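Local atomic coordinates of putative transcription regulator (Lactobacillus plantarum WCFS1, PDB entry 3COL), a protein that probably binds DNA through a helix-turn-helix domain of the TetR family and so regulates transcription. Residues I15-A20 and Y62-N67. Residues are numbered along the deposited sequence; the frame is centred on the assembly and turned at random.
Sequences IQDAVA and YARETN
Arg64 reaches across from helix 54-67 and gives NH1 to Asp17 OD1 on helix 11-26, a salt bridge of 2.8 Å with an N-H...O angle of 158°. The carboxylate oxygen sits at the edge of the guanidinium, close to its plane, although the two flat groups are turned 57° from each other. A water joins the same pair a second time, donating to Asp17 OD1 and accepting from Arg64 NH2 at 2.9 Å. Gln16 covers one face of the guanidinium, its CB 3.4 Å from Arg64 NH1, while farther out its amide crosses the arginine chain at a slant, OE1 3.8 Å from Arg64 CD. From the next turn, the methyl of Ala20 comes within 3.7 Å of Arg64 NH2. The short helix segments run nearly perpendicular with axes 11.2 Å apart, and at this point the long Arg64 side chain bridges the distance. This is the first helix of a TetR-family DNA-binding domain meeting helix 54-67, which follows the helix-turn-helix; nearer the core, Val19 packs on Leu57 and Val61 of that helix. Arg64 leaves its backbone with CG anti to N (chi1 -169°) and bends at chi3, which carries the guanidinium over to Asp17. Its rotation is further fixed by its neighbour Glu65, whose OE2 accepts from Arg64 NE at 3.0 Å and more weakly from NH2. A leucine in place of Arg64 would probably leave Asp17 without its charged mate across the helices and take from Glu65 OE2 the two N-H groups of Arg64. Behind this first shell, Gln16 NE2 is hydrogen-bonded to Ser60 OG, and Glu65 OE1 is held by Arg68 and by Ser106 at the start of helix 106-117.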
ATOM      1  N   ILE A  15      12.663 -21.697  -8.956  1.00 18.10           N
ATOM      2  CA  ILE A  15      11.615 -21.880  -7.942  1.00 18.38           C
ATOM      3  C   ILE A  15      11.106 -20.584  -7.318  1.00 17.72           C
ATOM      4  O   ILE A  15       9.893 -20.375  -7.215  1.00 17.68           O
ATOM      5  CB  ILE A  15      12.045 -22.889  -6.869  1.00 18.87           C
ATOM      6  CG1 ILE A  15      12.104 -24.311  -7.480  1.00 19.65           C
ATOM      7  CG2 ILE A  15      11.051 -22.867  -5.744  1.00 18.23           C
ATOM      8  CD1 ILE A  15      12.956 -25.284  -6.705  1.00 21.68           C
ATOM      9  N   GLN A  16      12.025 -19.702  -6.911  1.00 16.61           N
ATOM     10  CA  GLN A  16      11.641 -18.405  -6.399  1.00 15.89           C
ATOM     11  C   GLN A  16      10.858 -17.563  -7.428  1.00 15.96           C
ATOM     12  O   GLN A  16       9.872 -16.915  -7.089  1.00 15.30           O
ATOM     13  CB  GLN A  16      12.889 -17.653  -5.968  1.00 17.06           C
ATOM     14  CG  GLN A  16      13.608 -18.260  -4.775  1.00 15.22           C
ATOM     15  CD  GLN A  16      14.918 -17.534  -4.496  1.00 17.80           C
ATOM     16  OE1 GLN A  16      15.728 -17.335  -5.386  1.00 19.91           O
ATOM     17  NE2 GLN A  16      15.110 -17.120  -3.266  1.00 18.23           N
ATOM     18  N   ASP A  17      11.293 -17.587  -8.685  1.00 15.85           N
ATOM     19  CA  ASP A  17      10.563 -16.884  -9.750  1.00 15.89           C
ATOM     20  C   ASP A  17       9.144 -17.417  -9.878  1.00 15.50           C
ATOM     21  O   ASP A  17       8.202 -16.639 -10.023  1.00 15.53           O
ATOM     22  CB  ASP A  17      11.285 -17.003 -11.081  1.00 15.21           C
ATOM     23  CG  ASP A  17      12.514 -16.138 -11.151  1.00 17.33           C
ATOM     24  OD1 ASP A  17      12.741 -15.311 -10.222  1.00 21.24           O
ATOM     25  OD2 ASP A  17      13.241 -16.263 -12.155  1.00 20.37           O
ATOM     26  N   ALA A  18       8.996 -18.737  -9.824  1.00 15.66           N
ATOM     27  CA  ALA A  18       7.658 -19.372  -9.852  1.00 16.41           C
ATOM     28  C   ALA A  18       6.738 -18.944  -8.671  1.00 16.59           C
ATOM     29  O   ALA A  18       5.582 -18.600  -8.877  1.00 17.54           O
ATOM     30  CB  ALA A  18       7.810 -20.862  -9.871  1.00 15.59           C
ATOM     31  N   VAL A  19       7.264 -18.967  -7.442  1.00 16.24           N
ATOM     32  CA  VAL A  19       6.539 -18.473  -6.250  1.00 16.09           C
ATOM     33  C   VAL A  19       6.110 -17.024  -6.457  1.00 16.55           C
ATOM     34  O   VAL A  19       4.980 -16.669  -6.146  1.00 16.81           O
ATOM     35  CB  VAL A  19       7.407 -18.593  -4.945  1.00 16.51           C
ATOM     36  CG1 VAL A  19       6.713 -17.962  -3.706  1.00 14.86           C
ATOM     37  CG2 VAL A  19       7.758 -20.071  -4.660  1.00 15.46           C
ATOM     38  N   ALA A  20       7.015 -16.182  -6.971  1.00 16.07           N
ATOM     39  CA  ALA A  20       6.743 -14.770  -7.106  1.00 15.37           C
ATOM     40  C   ALA A  20       5.602 -14.521  -8.111  1.00 15.42           C
ATOM     41  O   ALA A  20       4.734 -13.664  -7.875  1.00 15.34           O
ATOM     42  CB  ALA A  20       8.021 -14.016  -7.480  1.00 15.49           C
ATOM     43  N   TYR A  62      10.090 -13.498   0.054  1.00  9.64           N
ATOM     44  CA  TYR A  62      10.109 -12.290   0.917  1.00 10.23           C
ATOM     45  C   TYR A  62      11.546 -11.767   1.133  1.00 10.73           C
ATOM     46  O   TYR A  62      11.819 -10.585   0.870  1.00 10.92           O
ATOM     47  CB  TYR A  62       9.396 -12.511   2.250  1.00 11.76           C
ATOM     48  CG  TYR A  62       9.204 -11.200   3.041  1.00 14.54           C
ATOM     49  CD1 TYR A  62       8.282 -10.255   2.631  1.00 14.26           C
ATOM     50  CD2 TYR A  62       9.982 -10.921   4.171  1.00 16.94           C
ATOM     51  CE1 TYR A  62       8.117  -9.070   3.319  1.00 19.32           C
ATOM     52  CE2 TYR A  62       9.833  -9.736   4.867  1.00 20.06           C
ATOM     53  CZ  TYR A  62       8.898  -8.817   4.434  1.00 19.36           C
ATOM     54  OH  TYR A  62       8.741  -7.633   5.126  1.00 22.24           O
ATOM     55  N   ALA A  63      12.459 -12.647   1.574  1.00 10.35           N
ATOM     56  CA  ALA A  63      13.820 -12.243   1.883  1.00 10.98           C
ATOM     57  C   ALA A  63      14.589 -11.808   0.622  1.00 11.48           C
ATOM     58  O   ALA A  63      15.366 -10.871   0.684  1.00 11.38           O
ATOM     59  CB  ALA A  63      14.575 -13.356   2.633  1.00 10.62           C
ATOM     60  N   ARG A  64      14.367 -12.490  -0.507  1.00 11.50           N
ATOM     61  CA  ARG A  64      14.929 -12.080  -1.789  1.00 11.67           C
ATOM     62  C   ARG A  64      14.540 -10.656  -2.185  1.00 12.09           C
ATOM     63  O   ARG A  64      15.423  -9.833  -2.498  1.00 10.35           O
ATOM     64  CB  ARG A  64      14.501 -13.023  -2.917  1.00 12.30           C
ATOM     65  CG  ARG A  64      15.271 -12.803  -4.234  1.00 13.84           C
ATOM     66  CD  ARG A  64      14.760 -13.683  -5.351  1.00 12.37           C
ATOM     67  NE  ARG A  64      13.443 -13.278  -5.835  1.00 15.24           N
ATOM     68  CZ  ARG A  64      12.880 -13.792  -6.933  1.00 16.64           C
ATOM     69  NH1 ARG A  64      13.531 -14.720  -7.642  1.00 14.98           N
ATOM     70  NH2 ARG A  64      11.671 -13.377  -7.321  1.00 17.47           N
ATOM     71  N   GLU A  65      13.238 -10.377  -2.201  1.00 11.55           N
ATOM     72  CA  GLU A  65      12.771  -9.030  -2.540  1.00 13.92           C
ATOM     73  C   GLU A  65      13.311  -7.954  -1.582  1.00 14.65           C
ATOM     74  O   GLU A  65      13.890  -6.975  -2.038  1.00 15.58           O
ATOM     75  CB  GLU A  65      11.229  -8.945  -2.636  1.00 13.05           C
ATOM     76  CG  GLU A  65      10.628  -9.840  -3.758  1.00 12.84           C
ATOM     77  CD  GLU A  65      11.367  -9.701  -5.077  1.00 14.93           C
ATOM     78  OE1 GLU A  65      11.453  -8.558  -5.608  1.00 13.72           O
ATOM     79  OE2 GLU A  65      11.877 -10.723  -5.581  1.00 13.81           O
ATOM     80  N   THR A  66      13.135  -8.147  -0.272  1.00 15.55           N
ATOM     81  CA  THR A  66      13.590  -7.148   0.705  1.00 16.21           C
ATOM     82  C   THR A  66      15.084  -6.930   0.681  1.00 17.13           C
ATOM     83  O   THR A  66      15.550  -5.802   0.779  1.00 16.66           O
ATOM     84  CB  THR A  66      13.112  -7.446   2.136  1.00 16.20           C
ATOM     85  OG1 THR A  66      13.562  -8.736   2.545  1.00 15.73           O
ATOM     86  CG2 THR A  66      11.626  -7.386   2.188  1.00 15.18           C
ATOM     87  N   ASN A  67      15.839  -8.010   0.525  1.00 19.17           N
ATOM     88  CA  ASN A  67      17.297  -7.899   0.445  1.00 21.56           C
ATOM     89  C   ASN A  67      17.826  -7.220  -0.819  1.00 22.32           C
ATOM     90  O   ASN A  67      18.947  -6.737  -0.853  1.00 21.68           O
ATOM     91  CB  ASN A  67      17.935  -9.265   0.673  1.00 22.12           C
ATOM     92  CG  ASN A  67      18.085  -9.574   2.149  1.00 24.73           C
ATOM     93  OD1 ASN A  67      17.201 -10.166   2.778  1.00 28.32           O
ATOM     94  ND2 ASN A  67      19.192  -9.119   2.725  1.00 27.97           N
TER
HETATM   95  O   HOH W   1      10.670 -13.186 -10.082  1.00 16.66           O